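Local coordinates for ThiJ/PfpI family protein (Pseudomonas syringae pv. tomato, PDB 3EWN) that is of unknown function but belongs to the DJ-1/PfpI family, whose members share the class I glutamine amidotransferase-like alpha/beta fold, at residues 87-92 against 179-184; 22-27 against 187-192; 93-98 against 234-239; 126-131 against 152-157; 76-81 against 103-108. All blocks are in the same frame, centred on the assembly; numbering follows the deposited sequence.

Contact 1 (87-92 against 179-184); sequences VLFAPG and LDFGLS
F89 and F181 illustrate how two rings can fill the gap between a sheet and its covering helix without a true stack. Their planes are inclined by only 28°, yet the rings are slid apart until the centroids stand 6.0 Å from each other, and little of one overlaps the other. Contact is made by a few rim carbons: CE1 of F89 approaches CE2 of F181 to 3.8 Å, and CD1 of F89 lies 3.9 Å from the same CE2. Each ring reaches the other because its CG is anti to the backbone N (chi1 168° for F89 and 155° for F181). The backbones stay far apart, 10.9 Å between the CA atoms of F89 and G182, so the rings alone close the gap. The setting is the layered alpha/beta core of the DJ-1/PfpI fold, in which strand 87-90 runs parallel between strands 25-29 and 119-123, with helix 177-189 packed against the sheet. T121 touches both rings, while V123 and P42 add further cover to F89. D180, the residue before F181, is engaged differently: it forms a salt bridge with R162 and accepts a hydrogen bond from the backbone of D207 of the second subunit.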
# COMPACT_ATOMS: atom_id res chain seq x y z
N VAL A 87 -19.21 -1.21 5.41
CA VAL A 87 -18.01 -1.91 5.83
C VAL A 87 -17.29 -1.24 7.00
O VAL A 87 -17.09 -0.03 7.02
CB VAL A 87 -16.98 -2.02 4.68
CG1 VAL A 87 -15.74 -2.75 5.17
CG2 VAL A 87 -17.60 -2.74 3.50
N LEU A 88 -16.90 -2.05 7.98
CA LEU A 88 -16.13 -1.58 9.13
C LEU A 88 -14.81 -2.30 8.93
O LEU A 88 -14.80 -3.50 8.70
CB LEU A 88 -16.77 -2.02 10.45
CG LEU A 88 -15.99 -1.65 11.73
CD1 LEU A 88 -15.79 -0.13 11.83
CD2 LEU A 88 -16.74 -2.16 12.94
N PHE A 89 -13.70 -1.57 9.01
CA PHE A 89 -12.39 -2.17 8.77
C PHE A 89 -11.32 -1.75 9.77
O PHE A 89 -11.28 -0.59 10.18
CB PHE A 89 -11.92 -1.79 7.36
CG PHE A 89 -10.47 -2.11 7.08
CD1 PHE A 89 -10.11 -3.33 6.54
CD2 PHE A 89 -9.48 -1.18 7.37
CE1 PHE A 89 -8.77 -3.63 6.28
CE2 PHE A 89 -8.14 -1.46 7.12
CZ PHE A 89 -7.78 -2.69 6.57
N ALA A 90 -10.45 -2.69 10.14
CA ALA A 90 -9.36 -2.38 11.06
C ALA A 90 -8.04 -2.93 10.53
O ALA A 90 -7.94 -4.10 10.17
CB ALA A 90 -9.64 -2.97 12.43
N PRO A 91 -7.00 -2.07 10.46
CA PRO A 91 -5.68 -2.47 9.98
C PRO A 91 -4.87 -3.00 11.16
O PRO A 91 -5.28 -2.89 12.32
CB PRO A 91 -5.10 -1.17 9.44
CG PRO A 91 -5.63 -0.16 10.42
CD PRO A 91 -7.09 -0.60 10.59
N GLY A 92 -3.70 -3.57 10.85
CA GLY A 92 -2.83 -4.12 11.87
C GLY A 92 -1.63 -3.27 12.26
O GLY A 92 -1.57 -2.07 12.00
N LEU A 179 -4.35 -6.58 -0.18
CA LEU A 179 -4.68 -6.38 -1.59
C LEU A 179 -5.64 -7.46 -2.09
O LEU A 179 -6.59 -7.16 -2.82
CB LEU A 179 -3.42 -6.39 -2.44
CG LEU A 179 -2.54 -5.15 -2.32
CD1 LEU A 179 -1.20 -5.40 -3.02
CD2 LEU A 179 -3.26 -3.96 -2.94
N ASP A 180 -5.39 -8.70 -1.71
CA ASP A 180 -6.26 -9.79 -2.15
C ASP A 180 -7.61 -9.67 -1.45
O ASP A 180 -8.66 -9.93 -2.05
CB ASP A 180 -5.59 -11.14 -1.86
CG ASP A 180 -4.34 -11.34 -2.69
OD1 ASP A 180 -4.33 -10.87 -3.84
OD2 ASP A 180 -3.37 -11.96 -2.20
N PHE A 181 -7.57 -9.27 -0.19
CA PHE A 181 -8.78 -9.06 0.58
C PHE A 181 -9.59 -7.95 -0.11
O PHE A 181 -10.79 -8.08 -0.33
CB PHE A 181 -8.39 -8.63 1.99
CG PHE A 181 -9.45 -7.82 2.69
CD1 PHE A 181 -10.56 -8.43 3.24
CD2 PHE A 181 -9.33 -6.44 2.79
CE1 PHE A 181 -11.55 -7.68 3.87
CE2 PHE A 181 -10.31 -5.68 3.41
CZ PHE A 181 -11.42 -6.30 3.96
N GLY A 182 -8.90 -6.87 -0.46
CA GLY A 182 -9.55 -5.74 -1.11
C GLY A 182 -10.18 -6.05 -2.45
O GLY A 182 -11.33 -5.67 -2.71
N LEU A 183 -9.44 -6.72 -3.32
CA LEU A 183 -9.96 -7.05 -4.65
C LEU A 183 -11.20 -7.94 -4.52
O LEU A 183 -12.17 -7.79 -5.27
CB LEU A 183 -8.89 -7.75 -5.48
CG LEU A 183 -9.17 -7.95 -6.97
CD1 LEU A 183 -9.41 -6.60 -7.65
CD2 LEU A 183 -7.99 -8.67 -7.61
N SER A 184 -11.17 -8.86 -3.57
CA SER A 184 -12.31 -9.73 -3.36
C SER A 184 -13.49 -8.90 -2.86
O SER A 184 -14.64 -9.16 -3.23
CB SER A 184 -11.97 -10.83 -2.35
OG SER A 184 -11.08 -11.76 -2.93

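Contact 2 (22-27 against 187-192); sequences GDEQIA and AELRDQ
E24 and R190 form a side-on salt bridge of textbook geometry, in which two nearly straight bonds hold two flat groups in a common plane. R190 NE donates to E24 OE2 at 2.8 Å and R190 NH2 to E24 OE1 at 2.9 Å, the latter with an N-H...O angle of 178°. Both carboxylate oxygens use their syn lone pairs, and the carboxylate and guanidinium planes differ by only 8°, so the pair of hydrogen bonds fixes the rotation of both flat groups. Bends at chi2 in both side chains, 92° in E24, turn the flat groups to meet. Packing is closest on one face of the guanidinium, where G22 CA lies 3.1 Å from R190 NH2; with no side chain on this glycine, the backbone itself covers the cation. At the carboxylate, CB of L189 comes to 3.7 Å from E24 OE2. The contact is looser beside this ion pair. A water donates to E24 OE2 at 2.7 Å and also to L189 O, linking the carboxylate to the backbone carbonyl of L189, and the exposed D23 turns its CB away. R190 is the first residue past helix 177-189, and its guanidinium has further acceptors in M50 O and P19 O. The salt bridge thus ties the end of that helix to the entry of strand 25-29, which lies in the central sheet between strands 53-58 and 87-90, while D191 caps the start of the next helix, 192-201, at Y194 N.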
# COMPACT_ATOMS: atom_id res chain seq x y z
N GLY A 22 -22.27 3.16 -6.90
CA GLY A 22 -22.60 2.54 -5.63
C GLY A 22 -22.75 3.61 -4.58
O GLY A 22 -22.49 4.79 -4.85
N ASP A 23 -23.14 3.23 -3.37
CA ASP A 23 -23.32 4.19 -2.29
C ASP A 23 -22.82 3.64 -0.96
O ASP A 23 -23.37 3.95 0.10
CB ASP A 23 -24.80 4.56 -2.18
CG ASP A 23 -25.65 3.40 -1.68
OD1 ASP A 23 -25.40 2.25 -2.10
OD2 ASP A 23 -26.58 3.65 -0.88
N GLU A 24 -21.77 2.82 -1.03
CA GLU A 24 -21.22 2.21 0.17
C GLU A 24 -20.65 3.22 1.17
O GLU A 24 -20.09 4.25 0.78
CB GLU A 24 -20.11 1.21 -0.19
CG GLU A 24 -20.58 0.04 -1.05
CD GLU A 24 -20.43 0.30 -2.54
OE1 GLU A 24 -20.19 1.46 -2.95
OE2 GLU A 24 -20.55 -0.67 -3.32
N GLN A 25 -20.81 2.91 2.45
CA GLN A 25 -20.29 3.74 3.54
C GLN A 25 -19.21 2.85 4.14
O GLN A 25 -19.52 1.83 4.75
CB GLN A 25 -21.38 4.01 4.57
CG GLN A 25 -22.58 4.76 4.02
CD GLN A 25 -22.21 6.12 3.47
OE1 GLN A 25 -21.53 6.90 4.13
NE2 GLN A 25 -22.65 6.41 2.25
N ILE A 26 -17.96 3.25 3.99
CA ILE A 26 -16.83 2.46 4.47
C ILE A 26 -16.00 3.17 5.52
O ILE A 26 -15.43 4.23 5.26
CB ILE A 26 -15.93 2.08 3.27
CG1 ILE A 26 -16.74 1.29 2.24
CG2 ILE A 26 -14.72 1.29 3.73
CD1 ILE A 26 -16.08 1.15 0.88
N ALA A 27 -15.94 2.60 6.72
CA ALA A 27 -15.16 3.19 7.80
C ALA A 27 -13.88 2.39 8.03
O ALA A 27 -13.93 1.19 8.29
CB ALA A 27 -15.98 3.24 9.08
N ALA A 187 -15.33 -7.13 -5.69
CA ALA A 187 -16.23 -8.00 -6.45
C ALA A 187 -17.49 -8.28 -5.64
O ALA A 187 -18.59 -8.36 -6.19
CB ALA A 187 -15.52 -9.31 -6.80
N GLU A 188 -17.32 -8.46 -4.33
CA GLU A 188 -18.45 -8.72 -3.43
C GLU A 188 -19.43 -7.56 -3.44
O GLU A 188 -20.64 -7.75 -3.55
CB GLU A 188 -17.93 -8.94 -2.00
CG GLU A 188 -19.00 -9.04 -0.91
CD GLU A 188 -19.91 -10.25 -1.07
OE1 GLU A 188 -19.48 -11.23 -1.71
OE2 GLU A 188 -21.04 -10.23 -0.54
N LEU A 189 -18.89 -6.35 -3.35
CA LEU A 189 -19.71 -5.13 -3.34
C LEU A 189 -20.33 -4.77 -4.69
O LEU A 189 -21.46 -4.28 -4.75
CB LEU A 189 -18.87 -3.97 -2.81
CG LEU A 189 -18.42 -4.16 -1.35
CD1 LEU A 189 -17.39 -3.09 -0.97
CD2 LEU A 189 -19.63 -4.11 -0.44
N ARG A 190 -19.60 -5.00 -5.77
CA ARG A 190 -20.10 -4.70 -7.11
C ARG A 190 -20.21 -6.04 -7.83
O ARG A 190 -21.12 -6.81 -7.56
CB ARG A 190 -19.14 -3.74 -7.83
CG ARG A 190 -18.95 -2.40 -7.10
CD ARG A 190 -20.28 -1.67 -6.88
NE ARG A 190 -20.12 -0.46 -6.08
CZ ARG A 190 -19.72 0.72 -6.55
NH1 ARG A 190 -19.43 0.87 -7.84
NH2 ARG A 190 -19.58 1.74 -5.72
N ASP A 191 -19.29 -6.32 -8.76
CA ASP A 191 -19.30 -7.62 -9.43
C ASP A 191 -17.89 -7.96 -9.88
O ASP A 191 -16.98 -7.16 -9.70
CB ASP A 191 -20.32 -7.67 -10.59
CG ASP A 191 -19.89 -6.87 -11.81
OD1 ASP A 191 -18.76 -6.35 -11.85
OD2 ASP A 191 -20.72 -6.77 -12.75
N GLN A 192 -17.69 -9.14 -10.44
CA GLN A 192 -16.35 -9.54 -10.85
C GLN A 192 -15.73 -8.67 -11.93
O GLN A 192 -14.53 -8.41 -11.93
CB GLN A 192 -16.34 -10.99 -11.30
CG GLN A 192 -14.93 -11.51 -11.57
CD GLN A 192 -14.89 -13.00 -11.81
OE1 GLN A 192 -15.66 -13.75 -11.21
NE2 GLN A 192 -13.98 -13.44 -12.66
O HOH W 1 -22.47 -2.46 -2.71

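Contact 3 (93-98 against 234-239); sequences GTDGTL and TKKADA
K236 meets L98 and D95 at once, so that one lysine side chain serves both an apolar and an ionic contact between helices 95-100 and 231-240. The apolar part lies along its stem. CD1 of L98 sits 3.6 Å from K236 CB and 3.4 Å from K236 CE, the latter tighter than usual for two carbons, with the two side chains crossing at about a right angle. The other branch of L98 points to the backbone of the partner helix: its CD2 is 4.1 Å from A237 CA. F233 and L240, on the same helix as K236, also touch L98. The ionic part is at the tip. A bend at chi3 (68°) swings the ammonium group over to D95, whose OD1 it meets from above the carboxylate plane, 46° out of it. K236 NZ and D95 OD1 are modelled 2.5 Å apart, short for such a salt bridge, so the exact length deserves caution. Backbone bonding sets the stage for D95 and L98: T94 occupies the N-cap position of helix 95-100, though its side chain makes no capping bond, and its carbonyl O accepts from L98 N at 3.0 Å. Just before it, G93 O is bonded to S125 OG, next to the turn that follows strand 119-123. The chemistry is therefore divided by depth: buried L98 and A237 supply the hydrophobic anchor, whereas the charges of D95 and K236 are exposed, where solvent would be expected to weaken their attraction.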
# COMPACT_ATOMS: atom_id res chain seq x y z
N GLY A 93 -0.65 -3.94 12.87
CA GLY A 93 0.56 -3.30 13.35
C GLY A 93 1.02 -4.14 14.53
O GLY A 93 0.65 -5.31 14.62
N THR A 94 1.81 -3.58 15.45
CA THR A 94 2.26 -4.36 16.60
C THR A 94 1.86 -3.70 17.92
O THR A 94 0.72 -3.82 18.35
CB THR A 94 3.79 -4.57 16.56
OG1 THR A 94 4.45 -3.31 16.46
CG2 THR A 94 4.16 -5.42 15.35
N ASP A 95 2.80 -3.01 18.57
CA ASP A 95 2.48 -2.36 19.83
C ASP A 95 1.32 -1.38 19.69
O ASP A 95 0.52 -1.22 20.60
CB ASP A 95 3.71 -1.63 20.40
CG ASP A 95 4.73 -2.59 21.01
OD1 ASP A 95 4.36 -3.74 21.32
OD2 ASP A 95 5.90 -2.19 21.17
N GLY A 96 1.24 -0.72 18.53
CA GLY A 96 0.16 0.23 18.30
C GLY A 96 -1.18 -0.47 18.23
O GLY A 96 -2.20 0.08 18.65
N THR A 97 -1.17 -1.69 17.71
CA THR A 97 -2.37 -2.50 17.57
C THR A 97 -2.83 -3.03 18.92
O THR A 97 -4.03 -3.10 19.20
CB THR A 97 -2.11 -3.69 16.64
OG1 THR A 97 -1.66 -3.21 15.36
CG2 THR A 97 -3.37 -4.53 16.46
N LEU A 98 -1.87 -3.41 19.76
CA LEU A 98 -2.18 -3.92 21.09
C LEU A 98 -2.79 -2.77 21.90
O LEU A 98 -3.73 -2.97 22.67
CB LEU A 98 -0.91 -4.43 21.77
CG LEU A 98 -0.25 -5.63 21.09
CD1 LEU A 98 1.12 -5.89 21.71
CD2 LEU A 98 -1.15 -6.86 21.23
N THR A 234 4.10 -11.92 19.69
CA THR A 234 3.30 -13.13 19.80
C THR A 234 2.83 -13.36 21.24
O THR A 234 1.66 -13.65 21.48
CB THR A 234 4.08 -14.38 19.36
OG1 THR A 234 4.42 -14.25 17.97
CG2 THR A 234 3.23 -15.64 19.55
N LYS A 235 3.75 -13.22 22.19
CA LYS A 235 3.39 -13.41 23.59
C LYS A 235 2.41 -12.35 24.08
O LYS A 235 1.47 -12.67 24.79
CB LYS A 235 4.65 -13.43 24.46
CG LYS A 235 5.48 -14.70 24.31
CD LYS A 235 6.64 -14.77 25.30
CE LYS A 235 7.76 -13.80 24.96
NZ LYS A 235 8.43 -14.13 23.67
N LYS A 236 2.63 -11.09 23.69
CA LYS A 236 1.73 -10.01 24.11
C LYS A 236 0.34 -10.17 23.50
O LYS A 236 -0.66 -9.80 24.11
CB LYS A 236 2.32 -8.65 23.74
CG LYS A 236 3.53 -8.28 24.59
CD LYS A 236 4.32 -7.12 24.00
CE LYS A 236 3.55 -5.83 24.02
NZ LYS A 236 4.43 -4.68 23.67
N ALA A 237 0.29 -10.72 22.29
CA ALA A 237 -0.99 -10.96 21.63
C ALA A 237 -1.74 -12.03 22.41
O ALA A 237 -2.92 -11.88 22.71
CB ALA A 237 -0.77 -11.41 20.19
N ASP A 238 -1.04 -13.12 22.75
CA ASP A 238 -1.67 -14.19 23.52
C ASP A 238 -2.18 -13.64 24.85
O ASP A 238 -3.26 -14.01 25.30
CB ASP A 238 -0.69 -15.33 23.78
CG ASP A 238 -0.45 -16.19 22.55
OD1 ASP A 238 -1.34 -16.25 21.67
OD2 ASP A 238 0.62 -16.84 22.47
N ALA A 239 -1.39 -12.78 25.49
CA ALA A 239 -1.79 -12.20 26.77
C ALA A 239 -3.04 -11.35 26.60
O ALA A 239 -3.96 -11.40 27.43
CB ALA A 239 -0.64 -11.35 27.35

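Contact 4 (126-131 against 152-157); sequences GSLILG and AGFGAI
The ring of F154 lies with one face on the backbone of G131, whose carbonyl carbon is 3.3 Å above the ring plane and displaced toward the rim. Farther along the ring, L128 meets it obliquely, with L128 O 3.8 Å from F154 CE2 and the methyl carbon CD2 of L128 4.2 Å from that same CE2. Helix 126-132 belongs to the unit that follows strand 119-123, a strand-turn-helix consistent with the nucleophile elbow of DJ-1/PfpI relatives, and F154 packs a 3-10 turn against its far end. The close approach depends on G131: having no side chain, it lets the aromatic group lie directly against the peptide, and the CA atoms of G131 and F154 are just 5.1 Å apart. F154 holds its CG anti to its own carbonyl carbon (chi1 -61°), which carries the ring over that peptide, while L240 of helix 231-240 touches F154 as well. G155 follows at a positive phi, its N hydrogen-bonded to A152 O, ahead of strand 157-158. On the backbone side of F154, one water donates to both carbonyls, reaching G131 O at 2.8 Å and F154 O at 2.8 Å.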
# COMPACT_ATOMS: atom_id res chain seq x y z
N GLY A 126 -5.08 -6.64 12.61
CA GLY A 126 -6.29 -5.89 12.85
C GLY A 126 -7.38 -6.80 13.41
O GLY A 126 -8.31 -6.34 14.06
N SER A 127 -7.26 -8.10 13.16
CA SER A 127 -8.27 -9.03 13.67
C SER A 127 -8.21 -9.16 15.19
O SER A 127 -9.13 -9.70 15.80
CB SER A 127 -8.14 -10.40 12.99
OG SER A 127 -6.79 -10.80 12.84
N LEU A 128 -7.14 -8.67 15.81
CA LEU A 128 -7.04 -8.72 17.27
C LEU A 128 -8.00 -7.65 17.80
O LEU A 128 -8.60 -7.81 18.86
CB LEU A 128 -5.62 -8.40 17.75
CG LEU A 128 -4.46 -9.34 17.41
CD1 LEU A 128 -3.18 -8.78 18.03
CD2 LEU A 128 -4.73 -10.75 17.93
N ILE A 129 -8.14 -6.56 17.05
CA ILE A 129 -9.03 -5.49 17.44
C ILE A 129 -10.48 -5.96 17.31
O ILE A 129 -11.29 -5.72 18.20
CB ILE A 129 -8.80 -4.22 16.57
CG1 ILE A 129 -7.40 -3.66 16.85
CG2 ILE A 129 -9.88 -3.17 16.87
CD1 ILE A 129 -6.99 -2.52 15.90
N LEU A 130 -10.79 -6.66 16.21
CA LEU A 130 -12.14 -7.19 16.00
C LEU A 130 -12.48 -8.17 17.11
O LEU A 130 -13.60 -8.19 17.62
CB LEU A 130 -12.24 -7.93 14.66
CG LEU A 130 -12.03 -7.17 13.35
CD1 LEU A 130 -12.36 -8.10 12.19
CD2 LEU A 130 -12.93 -5.94 13.30
N GLY A 131 -11.50 -9.00 17.47
CA GLY A 131 -11.73 -9.98 18.51
C GLY A 131 -11.93 -9.34 19.87
O GLY A 131 -12.85 -9.68 20.60
N ALA A 152 -8.17 -17.23 19.12
CA ALA A 152 -9.01 -18.21 19.82
C ALA A 152 -9.46 -17.68 21.18
O ALA A 152 -10.53 -18.04 21.67
CB ALA A 152 -8.23 -19.52 20.00
N GLY A 153 -8.63 -16.84 21.78
CA GLY A 153 -8.96 -16.27 23.07
C GLY A 153 -10.16 -15.34 23.03
O GLY A 153 -10.78 -15.08 24.06
N PHE A 154 -10.48 -14.84 21.84
CA PHE A 154 -11.60 -13.93 21.67
C PHE A 154 -12.83 -14.69 21.19
O PHE A 154 -13.85 -14.08 20.85
CB PHE A 154 -11.26 -12.83 20.66
CG PHE A 154 -10.11 -11.96 21.06
CD1 PHE A 154 -10.16 -11.20 22.22
CD2 PHE A 154 -8.97 -11.89 20.26
CE1 PHE A 154 -9.09 -10.37 22.59
CE2 PHE A 154 -7.90 -11.07 20.61
CZ PHE A 154 -7.96 -10.31 21.78
N GLY A 155 -12.72 -16.01 21.14
CA GLY A 155 -13.84 -16.83 20.70
C GLY A 155 -13.86 -17.11 19.21
O GLY A 155 -14.82 -17.70 18.70
N ALA A 156 -12.80 -16.71 18.52
CA ALA A 156 -12.71 -16.94 17.09
C ALA A 156 -12.09 -18.30 16.80
O ALA A 156 -11.57 -18.96 17.71
CB ALA A 156 -11.89 -15.83 16.42
N ILE A 157 -12.15 -18.71 15.54
CA ILE A 157 -11.57 -19.98 15.12
C ILE A 157 -10.42 -19.61 14.19
O ILE A 157 -10.64 -19.27 13.03
CB ILE A 157 -12.60 -20.85 14.36
CG1 ILE A 157 -13.77 -21.18 15.28
CG2 ILE A 157 -11.94 -22.14 13.88
CD1 ILE A 157 -14.91 -21.90 14.57
O HOH W 2 -14.56 -11.68 19.57

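Contact 5 (76-81 against 103-108); sequences ATFGTC and DAETLA
F78 meets E105 at its ring edge and T106 obliquely, both on the first turn of helix 104-114. Nearest is the aliphatic part of E105: its CG lies close to the ring plane, 3.4 Å from F78 CD2. The carboxylate beyond, turned 71° to the ring, brings OE1 to 3.5 Å from the same CD2; with CG anti to the backbone N (chi1 -175°) and the chain extended beyond it, E105 runs out to the ring edge. At the ring's end, F78 CZ is 3.5 Å from T106 OG1. That hydroxyl is positioned by D103, the N-cap residue, whose OD2 accepts from T106 OG1 at 2.8 Å and from T106 N at 2.9 Å, the two donors arriving from opposite faces of the carboxylate. D103 is steadied in turn by a salt bridge from its OD1 to K59. In 76-81, an ST motif at T77, with T80 N bonded to T77 OG1, shapes the turn that carries F78, while T80 OG1 accepts from T77 N. F109, one turn after E105 in the same helix, stacks with F78. The T106 proton is committed to D103, so its oxygen lies near the ring without donating there, whereas the E105 carboxylate probably faces the weakly positive C-H rim, a mild electrostatic complement to van der Waals packing.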
# COMPACT_ATOMS: atom_id res chain seq x y z
N ALA A 76 -12.57 11.47 10.31
CA ALA A 76 -13.70 11.27 11.20
C ALA A 76 -13.22 10.74 12.54
O ALA A 76 -12.14 10.16 12.64
CB ALA A 76 -14.69 10.28 10.57
N THR A 77 -14.03 10.96 13.58
CA THR A 77 -13.72 10.48 14.92
C THR A 77 -14.80 9.46 15.25
O THR A 77 -15.74 9.28 14.48
CB THR A 77 -13.79 11.61 15.96
OG1 THR A 77 -15.13 12.13 16.02
CG2 THR A 77 -12.84 12.74 15.58
N PHE A 78 -14.66 8.78 16.38
CA PHE A 78 -15.64 7.78 16.77
C PHE A 78 -17.02 8.43 16.90
O PHE A 78 -18.04 7.75 16.82
CB PHE A 78 -15.26 7.14 18.11
CG PHE A 78 -13.90 6.49 18.11
CD1 PHE A 78 -13.38 5.93 16.94
CD2 PHE A 78 -13.15 6.43 19.27
CE1 PHE A 78 -12.14 5.31 16.95
CE2 PHE A 78 -11.90 5.82 19.29
CZ PHE A 78 -11.39 5.26 18.12
N GLY A 79 -17.03 9.75 17.08
CA GLY A 79 -18.28 10.47 17.21
C GLY A 79 -18.89 10.92 15.90
O GLY A 79 -20.12 10.95 15.77
N THR A 80 -18.07 11.27 14.92
CA THR A 80 -18.60 11.73 13.63
C THR A 80 -18.72 10.63 12.58
O THR A 80 -19.25 10.87 11.49
CB THR A 80 -17.75 12.89 13.06
OG1 THR A 80 -16.41 12.46 12.84
CG2 THR A 80 -17.75 14.07 14.03
N CYS A 81 -18.23 9.44 12.89
CA CYS A 81 -18.34 8.33 11.94
C CYS A 81 -19.80 7.90 11.87
O CYS A 81 -20.46 7.78 12.90
CB CYS A 81 -17.48 7.15 12.40
SG CYS A 81 -17.58 5.69 11.33
N ASP A 103 -7.76 -0.18 24.24
CA ASP A 103 -8.34 1.14 24.49
C ASP A 103 -9.87 1.05 24.58
O ASP A 103 -10.53 0.68 23.61
CB ASP A 103 -7.93 2.10 23.38
CG ASP A 103 -8.45 3.50 23.60
OD1 ASP A 103 -7.99 4.16 24.55
OD2 ASP A 103 -9.33 3.94 22.83
N ALA A 104 -10.41 1.39 25.74
CA ALA A 104 -11.86 1.33 25.96
C ALA A 104 -12.70 2.07 24.92
O ALA A 104 -13.70 1.53 24.43
CB ALA A 104 -12.19 1.84 27.36
N GLU A 105 -12.31 3.29 24.58
CA GLU A 105 -13.07 4.07 23.61
C GLU A 105 -13.05 3.43 22.23
O GLU A 105 -14.07 3.38 21.54
CB GLU A 105 -12.55 5.50 23.52
CG GLU A 105 -13.41 6.38 22.62
CD GLU A 105 -13.02 7.85 22.68
OE1 GLU A 105 -13.62 8.65 21.91
OE2 GLU A 105 -12.14 8.21 23.48
N THR A 106 -11.88 2.94 21.82
CA THR A 106 -11.76 2.30 20.51
C THR A 106 -12.62 1.04 20.45
O THR A 106 -13.35 0.82 19.48
CB THR A 106 -10.29 1.93 20.21
OG1 THR A 106 -9.50 3.12 20.18
CG2 THR A 106 -10.17 1.23 18.86
N LEU A 107 -12.56 0.22 21.49
CA LEU A 107 -13.35 -1.01 21.52
C LEU A 107 -14.85 -0.71 21.50
O LEU A 107 -15.61 -1.38 20.81
CB LEU A 107 -13.00 -1.84 22.76
CG LEU A 107 -11.59 -2.41 22.80
CD1 LEU A 107 -11.40 -3.21 24.09
CD2 LEU A 107 -11.33 -3.29 21.58
N ALA A 108 -15.27 0.30 22.26
CA ALA A 108 -16.68 0.67 22.31
C ALA A 108 -17.17 1.06 20.93
O ALA A 108 -18.27 0.67 20.52
CB ALA A 108 -16.88 1.83 23.29

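From the N terminus, residues 22-27 open the longest of these loops, which contact 2 closes only at 187-192, joining the first strand to the end of helix 177-189. Contacts 1, 4 and 5 all fall within it. Contact 5 opens at 76-81 and closes at 103-108, between an edge strand and helix 104-114; contacts 1 and 3 both open inside that short loop and close beyond it, so they cross contact 5. Contact 4 closes wholly within contacts 1, 2 and 3. Contact 3 closes last, at 234-239, crossing contacts 1 and 2 and bringing the C-terminal helix beside contact 4. Strands 25-29 and 87-90, adjacent in the sheet, join contacts 1 and 2.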